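Local coordinates for protein alkaline phosphatase (Thermus thermophilus, PDB 7KWD) that probably removes phosphate groups from compounds as a homodimeric alkaline phosphatase that binds zinc and magnesium, at residues R62-R67 / L341-R346; S363-A368 / E383-A388; D376-E381 / V414-Q419. All coordinates share one frame; numbering follows the deposited sequence.

In the fold
Contact 2 is the buried one of the three, while contacts 1 and 3 lie at the surface. Contact 2 packs valines between helices 362-373 and 379-391 and has no hydrogen bond across it. Contacts 1 and 3 each rest on an arginine and a glutamate, and each has a loop on one side. Contacts 2 and 3 share helix 379-391. They touch through the salt bridge from Lys366 to Asp379 and through Val365 on Leu377. Contact 1 stands apart, with its nearest atoms about 8 Å from contact 2 and about 7 Å from contact 3. Contacts 1 and 3 both reach the second subunit. All three lie away from the metal sites.

Contact 1 (R62-R67 / L341-R346); sequences RRRQGR and LLEPQR
Arg64, near the end of helix 51-65, meets Glu343 in the loop before helix 349-356. The CB of Arg64 heads toward the loop, but it makes no contact there. CG stands beside the backbone N, at a chi1 of -49°. The chain then bends at both chi2 and chi3. CG and CD pass without touching the other segment, and the two bends fold the guanidinium back beside its own helix. NE is the first atom to meet a partner, Glu343 OE2 at 3.2 Å, in a weak, bent bond. It also pairs with Asp340 OD1, so a second carboxylate probably shares in balancing the charge. CZ follows, 3.4 Å from Glu343 OE2. At the tip NH2 makes the shortest approach, 2.8 Å to Glu343 OE2. This bond is also weak by its angle, 124° at the hydrogen. Glu343 OE2 alone takes both NE and NH2. NH1 turns to its own helix and makes a long, weak bond to Arg63 O. The carboxylate and guanidinium planes stand 87° apart, so the two groups do not face each other as a flat, two-oxygen pair.

Helix 51-65 gives way to a turn at Gly66, which has positive phi and makes backbone hydrogen bonds to the second subunit. On the loop side, residues Leu342 to Gln345 form a type I beta turn, closed by Gln345 N to Leu342 O at 3.1 Å. Glu343 is the second residue of this turn. Its CG is anti to the backbone N, and its extended chain carries OE2 across to Arg64. The backbone behind it is held too. Arg346 NH1 donates to Glu343 O at 2.8 Å, nearly in the guanidinium plane, and to Gln345 O from above that carbonyl's plane.

Contact 2 (S363-A368 / E383-A388); sequences SQVKEA and ERVVRA
Val365 and Val385 bring the two helical segments to their nearest backbone approach, with 7.3 Å between their CA atoms. Both CB atoms point toward the opposite segment. Val365 reaches over with both of its methyl groups. Its CG1 lies 3.8 Å from Val385 CB, and the same methyl is 3.9 Å from Val385 CG1. The other branch, Val365 CG2, also comes within 3.9 Å of Val385 CG1. Val385 CG1 is therefore met by both methyls of Val365. Val385 CG2 is farther off, 4.2 Å from Val365 CG1.

Val386 joins from the next position on its helix. Its CB is not aimed at the partner, yet one branch gets there. Val386 CG2 lies 3.9 Å from Val365 CG2. It can do so because its CG1 is anti to the backbone N (chi1 176°), which leaves CG2 beside that N. The Val365 side chain thus spans two successive valines and crosses both at a slant.

This is plain helix-to-helix packing of two consecutive helices, 362-373 and 379-391, joined by a short link. Helices 349-356 and 406-412 pack around this pair. Helix 349-356 supplies Leu356, which touches Val365. Helix 406-412 supplies Met409 and Ala412, which touch Val385. Leu377, in the link between the two helices, also packs on Val365, so Val365 and Val385 sit among apolar neighbours.

No hydrogen bond crosses between the segments. Backbone bonds run within each helix, as in Glu367 N to Ser363 O at 3.1 Å and Arg387 N to Glu383 O at 2.8 Å. Charge lies to one side of the apolar patch, where Lys366 NZ bridges to Asp379 at the start of helix 379-391.

Contact 3 (D376-E381 / V414-Q419); sequences DLEDAE and VQRDAQ
Glu381, which packs against Arg416, has its OE1 gripped by two donors. Glu378 N gives it a bond of 2.9 Å, and Arg423 NH2 a salt bridge. Glu378 is at the N-cap position of helix 379-391, and its N is held by the side chain three residues on. The Glu378 carboxylate goes across to Arg416 instead. Arg416 NH1 donates to Glu378 OE2 at 3.0 Å, and the bond is nearly straight (167°). It takes the anti lone pair of OE2 and lies in the guanidinium plane. The two side chains approach from opposite directions. Arg416 bends at chi3 (-66°), which turns NE and the guanidinium at its end. Its CD lies 3.3 Å from Glu378 OE2. Glu381 OE2 comes 3.8 Å from the same CD but takes no N-H from Arg416. Arg416 NE has its own strong partner, Asp422. Replacing Glu381 with an alanine would probably leave Glu378 N without this acceptor and Arg423 without this carboxylate.

Val414 and Gln415 touch Arg400 and Val399 of the second subunit. The contact ties the start of helix 379-391 to the loop between helix 406-412 and strand 426-428, while Leu377, just before Glu378, packs on helix 362-373.

Contact 1 (R62-R67 / L341-R346)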
loop_
_atom_site.group_PDB
_atom_site.type_symbol
_atom_site.label_atom_id
_atom_site.label_comp_id
_atom_site.label_asym_id
_atom_site.label_seq_id
_atom_site.Cartn_x
_atom_site.Cartn_y
_atom_site.Cartn_z
ATOM N N ARG A 62 12.753 -14.062 -4.378
ATOM C CA ARG A 62 12.816 -15.335 -3.673
ATOM C C ARG A 62 12.418 -16.477 -4.595
ATOM O O ARG A 62 13.174 -17.438 -4.781
ATOM C CB ARG A 62 11.914 -15.313 -2.445
ATOM C CG ARG A 62 12.556 -14.631 -1.232
ATOM C CD ARG A 62 11.468 -14.206 -0.195
ATOM N NE ARG A 62 12.070 -13.756 1.064
ATOM C CZ ARG A 62 12.525 -14.573 2.004
ATOM N NH1 ARG A 62 12.459 -15.902 1.875
ATOM N NH2 ARG A 62 13.077 -14.057 3.082
ATOM N N ARG A 63 11.243 -16.349 -5.230
ATOM C CA ARG A 63 10.656 -17.447 -5.984
ATOM C C ARG A 63 11.365 -17.710 -7.309
ATOM O O ARG A 63 11.501 -18.870 -7.717
ATOM C CB ARG A 63 9.187 -17.131 -6.228
ATOM C CG ARG A 63 8.430 -18.226 -6.893
ATOM C CD ARG A 63 6.956 -17.893 -6.898
ATOM N NE ARG A 63 6.209 -18.743 -7.808
ATOM C CZ ARG A 63 5.419 -19.746 -7.427
ATOM N NH1 ARG A 63 5.255 -20.042 -6.141
ATOM N NH2 ARG A 63 4.761 -20.443 -8.346
ATOM N N ARG A 64 11.771 -16.663 -8.033
ATOM C CA ARG A 64 12.326 -16.870 -9.364
ATOM C C ARG A 64 13.822 -16.685 -9.434
ATOM O O ARG A 64 14.440 -17.081 -10.432
ATOM C CB ARG A 64 11.733 -15.899 -10.395
ATOM C CG ARG A 64 10.238 -15.770 -10.419
ATOM C CD ARG A 64 9.579 -17.098 -10.393
ATOM N NE ARG A 64 9.727 -17.814 -11.655
ATOM C CZ ARG A 64 9.919 -19.126 -11.752
ATOM N NH1 ARG A 64 10.023 -19.890 -10.661
ATOM N NH2 ARG A 64 10.006 -19.674 -12.958
ATOM N N GLN A 65 14.417 -16.028 -8.457
ATOM C CA GLN A 65 15.865 -15.881 -8.442
ATOM C C GLN A 65 16.490 -16.564 -7.243
ATOM O O GLN A 65 17.704 -16.525 -7.106
ATOM C CB GLN A 65 16.221 -14.396 -8.483
ATOM C CG GLN A 65 15.627 -13.686 -9.729
ATOM C CD GLN A 65 16.065 -12.234 -9.868
ATOM O OE1 GLN A 65 16.420 -11.595 -8.893
ATOM N NE2 GLN A 65 16.047 -11.718 -11.096
ATOM N N GLY A 66 15.690 -17.206 -6.399
ATOM C CA GLY A 66 16.234 -17.886 -5.222
ATOM C C GLY A 66 17.101 -17.010 -4.350
ATOM O O GLY A 66 18.099 -17.482 -3.787
ATOM N N ARG A 67 16.738 -15.733 -4.207
ATOM C CA ARG A 67 17.517 -14.780 -3.405
ATOM C C ARG A 67 16.563 -13.895 -2.610
ATOM O O ARG A 67 15.429 -13.629 -3.032
ATOM C CB ARG A 67 18.408 -13.888 -4.297
ATOM C CG ARG A 67 17.525 -13.083 -5.295
ATOM C CD ARG A 67 18.249 -12.158 -6.254
ATOM N NE ARG A 67 18.356 -10.856 -5.636
ATOM C CZ ARG A 67 17.938 -9.718 -6.165
ATOM N NH1 ARG A 67 17.377 -9.661 -7.367
ATOM N NH2 ARG A 67 18.120 -8.605 -5.470
ATOM N N LEU A 341 4.794 -15.466 -14.194
ATOM C CA LEU A 341 4.452 -14.960 -15.524
ATOM C C LEU A 341 5.182 -13.667 -15.880
ATOM O O LEU A 341 5.090 -13.217 -17.027
ATOM C CB LEU A 341 2.938 -14.748 -15.588
ATOM C CG LEU A 341 1.976 -15.753 -16.213
ATOM C CD1 LEU A 341 2.675 -17.014 -16.620
ATOM C CD2 LEU A 341 0.793 -16.059 -15.333
ATOM N N LEU A 342 5.913 -13.066 -14.941
ATOM C CA LEU A 342 6.750 -11.928 -15.274
ATOM C C LEU A 342 8.077 -12.347 -15.862
ATOM O O LEU A 342 8.704 -11.549 -16.576
ATOM C CB LEU A 342 6.997 -11.057 -14.035
ATOM C CG LEU A 342 5.763 -10.419 -13.415
ATOM C CD1 LEU A 342 6.135 -9.300 -12.426
ATOM C CD2 LEU A 342 4.835 -9.830 -14.467
ATOM N N GLU A 343 8.546 -13.561 -15.561
ATOM C CA GLU A 343 9.886 -13.932 -16.000
ATOM C C GLU A 343 10.009 -13.971 -17.524
ATOM O O GLU A 343 11.108 -13.670 -18.024
ATOM C CB GLU A 343 10.293 -15.290 -15.398
ATOM C CG GLU A 343 11.766 -15.671 -15.696
ATOM C CD GLU A 343 12.264 -16.907 -14.896
ATOM O OE1 GLU A 343 13.493 -17.085 -14.741
ATOM O OE2 GLU A 343 11.424 -17.700 -14.424
ATOM N N PRO A 344 8.976 -14.326 -18.297
ATOM C CA PRO A 344 9.106 -14.296 -19.766
ATOM C C PRO A 344 9.178 -12.913 -20.365
ATOM O O PRO A 344 9.560 -12.812 -21.542
ATOM C CB PRO A 344 7.832 -15.020 -20.255
ATOM C CG PRO A 344 7.468 -15.945 -19.085
ATOM C CD PRO A 344 7.774 -15.080 -17.871
ATOM N N GLN A 345 8.809 -11.855 -19.632
ATOM C CA GLN A 345 8.781 -10.520 -20.228
ATOM C C GLN A 345 10.180 -10.076 -20.632
ATOM O O GLN A 345 11.170 -10.385 -19.971
ATOM C CB GLN A 345 8.146 -9.523 -19.267
ATOM C CG GLN A 345 6.698 -9.847 -19.026
ATOM C CD GLN A 345 5.947 -8.701 -18.445
ATOM O OE1 GLN A 345 6.481 -7.619 -18.314
ATOM N NE2 GLN A 345 4.686 -8.923 -18.111
ATOM N N ARG A 346 10.255 -9.385 -21.775
ATOM C CA ARG A 346 11.523 -8.991 -22.364
ATOM C C ARG A 346 11.549 -7.523 -22.792
ATOM O O ARG A 346 12.597 -7.055 -23.263
ATOM C CB ARG A 346 11.864 -9.875 -23.587
ATOM C CG ARG A 346 12.167 -11.345 -23.273
ATOM C CD ARG A 346 13.528 -11.516 -22.613
ATOM N NE ARG A 346 13.751 -12.907 -22.258
ATOM C CZ ARG A 346 13.334 -13.475 -21.133
ATOM N NH1 ARG A 346 12.672 -12.770 -20.218
ATOM N NH2 ARG A 346 13.599 -14.751 -20.911
#

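Contact 2 (S363-A368 / E383-A388)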
loop_
_atom_site.group_PDB
_atom_site.type_symbol
_atom_site.label_atom_id
_atom_site.label_comp_id
_atom_site.label_asym_id
_atom_site.label_seq_id
_atom_site.Cartn_x
_atom_site.Cartn_y
_atom_site.Cartn_z
ATOM N N SER A 363 -2.076 -7.722 -36.302
ATOM C CA SER A 363 -1.163 -8.848 -36.329
ATOM C C SER A 363 0.198 -8.460 -35.766
ATOM O O SER A 363 0.898 -9.306 -35.205
ATOM C CB SER A 363 -1.036 -9.355 -37.759
ATOM O OG SER A 363 -0.041 -8.641 -38.460
ATOM N N GLN A 364 0.600 -7.199 -35.920
ATOM C CA GLN A 364 1.905 -6.775 -35.415
ATOM C C GLN A 364 1.868 -6.591 -33.901
ATOM O O GLN A 364 2.803 -7.000 -33.204
ATOM C CB GLN A 364 2.339 -5.482 -36.112
ATOM C CG GLN A 364 2.348 -5.606 -37.641
ATOM C CD GLN A 364 2.600 -4.294 -38.338
ATOM O OE1 GLN A 364 1.784 -3.365 -38.264
ATOM N NE2 GLN A 364 3.737 -4.204 -39.018
ATOM N N VAL A 365 0.794 -5.978 -33.394
ATOM C CA VAL A 365 0.519 -5.930 -31.959
ATOM C C VAL A 365 0.630 -7.325 -31.359
ATOM O O VAL A 365 1.416 -7.578 -30.431
ATOM C CB VAL A 365 -0.875 -5.325 -31.714
ATOM C CG1 VAL A 365 -1.376 -5.597 -30.272
ATOM C CG2 VAL A 365 -0.851 -3.825 -32.056
ATOM N N LYS A 366 -0.164 -8.252 -31.892
ATOM C CA LYS A 366 -0.183 -9.616 -31.385
ATOM C C LYS A 366 1.220 -10.195 -31.323
ATOM O O LYS A 366 1.594 -10.846 -30.338
ATOM C CB LYS A 366 -1.120 -10.453 -32.263
ATOM C CG LYS A 366 -1.326 -11.876 -31.820
ATOM C CD LYS A 366 -2.507 -12.574 -32.557
ATOM C CE LYS A 366 -3.685 -11.640 -32.835
ATOM N NZ LYS A 366 -4.980 -12.346 -33.029
ATOM N N GLU A 367 2.032 -9.933 -32.340
ATOM C CA GLU A 367 3.386 -10.462 -32.312
ATOM C C GLU A 367 4.220 -9.770 -31.244
ATOM O O GLU A 367 5.048 -10.416 -30.587
ATOM C CB GLU A 367 4.038 -10.322 -33.686
ATOM C CG GLU A 367 5.521 -10.644 -33.732
ATOM C CD GLU A 367 5.881 -12.030 -33.222
ATOM O OE1 GLU A 367 4.969 -12.869 -32.990
ATOM O OE2 GLU A 367 7.095 -12.269 -33.055
ATOM N N ALA A 368 4.019 -8.458 -31.056
ATOM C CA ALA A 368 4.784 -7.726 -30.046
ATOM C C ALA A 368 4.492 -8.253 -28.643
ATOM O O ALA A 368 5.414 -8.512 -27.861
ATOM C CB ALA A 368 4.475 -6.233 -30.137
ATOM N N GLU A 383 -7.049 -5.614 -31.305
ATOM C CA GLU A 383 -7.740 -4.517 -31.978
ATOM C C GLU A 383 -7.914 -3.336 -31.041
ATOM O O GLU A 383 -7.824 -2.179 -31.460
ATOM C CB GLU A 383 -9.109 -4.943 -32.523
ATOM C CG GLU A 383 -9.094 -6.209 -33.400
ATOM C CD GLU A 383 -8.840 -5.966 -34.899
ATOM O OE1 GLU A 383 -7.945 -5.163 -35.276
ATOM O OE2 GLU A 383 -9.531 -6.627 -35.706
ATOM N N ARG A 384 -8.195 -3.607 -29.764
ATOM C CA ARG A 384 -8.293 -2.515 -28.807
ATOM C C ARG A 384 -6.990 -1.733 -28.754
ATOM O O ARG A 384 -6.992 -0.500 -28.706
ATOM C CB ARG A 384 -8.633 -3.058 -27.428
ATOM C CG ARG A 384 -10.073 -3.490 -27.223
ATOM C CD ARG A 384 -10.220 -3.814 -25.749
ATOM N NE ARG A 384 -11.308 -4.718 -25.398
ATOM C CZ ARG A 384 -12.586 -4.432 -25.569
ATOM N NH1 ARG A 384 -12.926 -3.268 -26.116
ATOM N NH2 ARG A 384 -13.520 -5.293 -25.185
ATOM N N VAL A 385 -5.866 -2.444 -28.756
ATOM C CA VAL A 385 -4.572 -1.775 -28.756
ATOM C C VAL A 385 -4.411 -0.936 -30.018
ATOM O O VAL A 385 -3.886 0.183 -29.973
ATOM C CB VAL A 385 -3.438 -2.810 -28.624
ATOM C CG1 VAL A 385 -2.101 -2.132 -28.730
ATOM C CG2 VAL A 385 -3.519 -3.583 -27.301
ATOM N N VAL A 386 -4.812 -1.479 -31.174
ATOM C CA VAL A 386 -4.698 -0.714 -32.414
ATOM C C VAL A 386 -5.523 0.560 -32.310
ATOM O O VAL A 386 -5.051 1.664 -32.630
ATOM C CB VAL A 386 -5.125 -1.566 -33.624
ATOM C CG1 VAL A 386 -5.106 -0.717 -34.909
ATOM C CG2 VAL A 386 -4.214 -2.774 -33.763
ATOM N N ARG A 387 -6.755 0.435 -31.813
ATOM C CA ARG A 387 -7.611 1.608 -31.712
ATOM C C ARG A 387 -7.024 2.630 -30.757
ATOM O O ARG A 387 -7.081 3.840 -31.001
ATOM C CB ARG A 387 -9.000 1.189 -31.256
ATOM C CG ARG A 387 -9.710 0.381 -32.314
ATOM C CD ARG A 387 -11.066 -0.164 -31.889
ATOM N NE ARG A 387 -12.103 0.850 -31.646
ATOM C CZ ARG A 387 -12.464 1.841 -32.472
ATOM N NH1 ARG A 387 -11.867 2.021 -33.640
ATOM N NH2 ARG A 387 -13.444 2.671 -32.119
ATOM N N ALA A 388 -6.466 2.170 -29.649
ATOM C CA ALA A 388 -5.928 3.118 -28.690
ATOM C C ALA A 388 -4.749 3.867 -29.290
ATOM O O ALA A 388 -4.647 5.089 -29.142
ATOM C CB ALA A 388 -5.545 2.381 -27.405
#

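Contact 3 (D376-E381 / V414-Q419)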
loop_
_atom_site.group_PDB
_atom_site.type_symbol
_atom_site.label_atom_id
_atom_site.label_comp_id
_atom_site.label_asym_id
_atom_site.label_seq_id
_atom_site.Cartn_x
_atom_site.Cartn_y
_atom_site.Cartn_z
ATOM N N ASP A 376 -0.436 -14.262 -25.466
ATOM C CA ASP A 376 -1.117 -14.605 -26.722
ATOM C C ASP A 376 -2.465 -13.899 -26.707
ATOM O O ASP A 376 -3.425 -14.382 -26.103
ATOM C CB ASP A 376 -1.285 -16.117 -26.875
ATOM C CG ASP A 376 0.038 -16.830 -27.091
ATOM O OD1 ASP A 376 0.869 -16.328 -27.893
ATOM O OD2 ASP A 376 0.256 -17.888 -26.450
ATOM N N LEU A 377 -2.522 -12.745 -27.362
ATOM C CA LEU A 377 -3.721 -11.930 -27.372
ATOM C C LEU A 377 -4.789 -12.495 -28.301
ATOM O O LEU A 377 -4.491 -13.023 -29.375
ATOM C CB LEU A 377 -3.369 -10.514 -27.822
ATOM C CG LEU A 377 -2.757 -9.573 -26.786
ATOM C CD1 LEU A 377 -2.516 -8.206 -27.448
ATOM C CD2 LEU A 377 -3.648 -9.430 -25.572
ATOM N N GLU A 378 -6.039 -12.352 -27.886
ATOM C CA GLU A 378 -7.165 -12.548 -28.765
ATOM C C GLU A 378 -7.255 -11.397 -29.765
ATOM O O GLU A 378 -6.767 -10.285 -29.523
ATOM C CB GLU A 378 -8.462 -12.621 -27.958
ATOM C CG GLU A 378 -8.615 -13.844 -27.069
ATOM C CD GLU A 378 -9.834 -13.737 -26.163
ATOM O OE1 GLU A 378 -10.819 -13.098 -26.589
ATOM O OE2 GLU A 378 -9.816 -14.282 -25.029
ATOM N N ASP A 379 -7.931 -11.675 -30.893
ATOM C CA ASP A 379 -8.176 -10.649 -31.901
ATOM C C ASP A 379 -8.764 -9.386 -31.282
ATOM O O ASP A 379 -8.285 -8.280 -31.533
ATOM C CB ASP A 379 -9.131 -11.166 -32.985
ATOM C CG ASP A 379 -8.628 -12.415 -33.660
ATOM O OD1 ASP A 379 -9.469 -13.266 -34.009
ATOM O OD2 ASP A 379 -7.402 -12.538 -33.852
ATOM N N ALA A 380 -9.831 -9.522 -30.493
ATOM C CA ALA A 380 -10.475 -8.315 -29.990
ATOM C C ALA A 380 -9.545 -7.512 -29.086
ATOM O O ALA A 380 -9.737 -6.297 -28.926
ATOM C CB ALA A 380 -11.757 -8.652 -29.230
ATOM N N GLU A 381 -8.570 -8.175 -28.461
ATOM C CA GLU A 381 -7.659 -7.480 -27.557
ATOM C C GLU A 381 -6.624 -6.713 -28.361
ATOM O O GLU A 381 -6.370 -5.534 -28.097
ATOM C CB GLU A 381 -7.009 -8.486 -26.599
ATOM C CG GLU A 381 -8.021 -9.154 -25.631
ATOM C CD GLU A 381 -7.414 -10.296 -24.847
ATOM O OE1 GLU A 381 -6.539 -10.992 -25.411
ATOM O OE2 GLU A 381 -7.820 -10.505 -23.674
ATOM N N VAL A 414 -5.106 -8.703 -19.738
ATOM C CA VAL A 414 -5.637 -9.086 -18.442
ATOM C C VAL A 414 -5.774 -10.598 -18.366
ATOM O O VAL A 414 -5.983 -11.283 -19.367
ATOM C CB VAL A 414 -6.984 -8.379 -18.202
ATOM C CG1 VAL A 414 -7.999 -8.837 -19.232
ATOM C CG2 VAL A 414 -7.547 -8.646 -16.836
ATOM N N GLN A 415 -5.621 -11.116 -17.154
ATOM C CA GLN A 415 -5.976 -12.483 -16.818
ATOM C C GLN A 415 -7.362 -12.836 -17.326
ATOM O O GLN A 415 -8.326 -12.089 -17.127
ATOM C CB GLN A 415 -5.934 -12.652 -15.293
ATOM C CG GLN A 415 -6.066 -14.097 -14.766
ATOM C CD GLN A 415 -6.446 -14.161 -13.286
ATOM O OE1 GLN A 415 -6.251 -13.199 -12.530
ATOM N NE2 GLN A 415 -6.997 -15.291 -12.866
ATOM N N ARG A 416 -7.455 -13.991 -17.974
ATOM C CA ARG A 416 -8.729 -14.529 -18.448
ATOM C C ARG A 416 -9.117 -15.831 -17.759
ATOM O O ARG A 416 -10.305 -16.100 -17.574
ATOM C CB ARG A 416 -8.671 -14.785 -19.965
ATOM C CG ARG A 416 -8.396 -13.581 -20.818
ATOM C CD ARG A 416 -8.106 -14.016 -22.244
ATOM N NE ARG A 416 -6.863 -14.786 -22.297
ATOM C CZ ARG A 416 -6.425 -15.469 -23.356
ATOM N NH1 ARG A 416 -7.128 -15.502 -24.488
ATOM N NH2 ARG A 416 -5.273 -16.118 -23.279
ATOM N N ASP A 417 -8.145 -16.642 -17.366
ATOM C CA ASP A 417 -8.406 -17.954 -16.787
ATOM C C ASP A 417 -8.543 -17.786 -15.279
ATOM O O ASP A 417 -7.546 -17.673 -14.557
ATOM C CB ASP A 417 -7.269 -18.899 -17.161
ATOM C CG ASP A 417 -7.514 -20.323 -16.740
ATOM O OD1 ASP A 417 -8.310 -20.581 -15.803
ATOM O OD2 ASP A 417 -6.873 -21.194 -17.349
ATOM N N ALA A 418 -9.785 -17.806 -14.799
ATOM C CA ALA A 418 -10.035 -17.565 -13.389
ATOM C C ALA A 418 -9.575 -18.712 -12.497
ATOM O O ALA A 418 -9.483 -18.522 -11.292
ATOM C CB ALA A 418 -11.524 -17.324 -13.165
ATOM N N GLN A 419 -9.300 -19.895 -13.061
ATOM C CA GLN A 419 -8.892 -21.031 -12.244
ATOM C C GLN A 419 -7.406 -20.967 -11.950
ATOM O O GLN A 419 -6.958 -21.383 -10.877
ATOM C CB GLN A 419 -9.202 -22.368 -12.939
ATOM C CG GLN A 419 -10.684 -22.628 -13.202
ATOM C CD GLN A 419 -11.566 -22.319 -11.994
ATOM O OE1 GLN A 419 -12.635 -21.706 -12.122
ATOM N NE2 GLN A 419 -11.113 -22.739 -10.808
#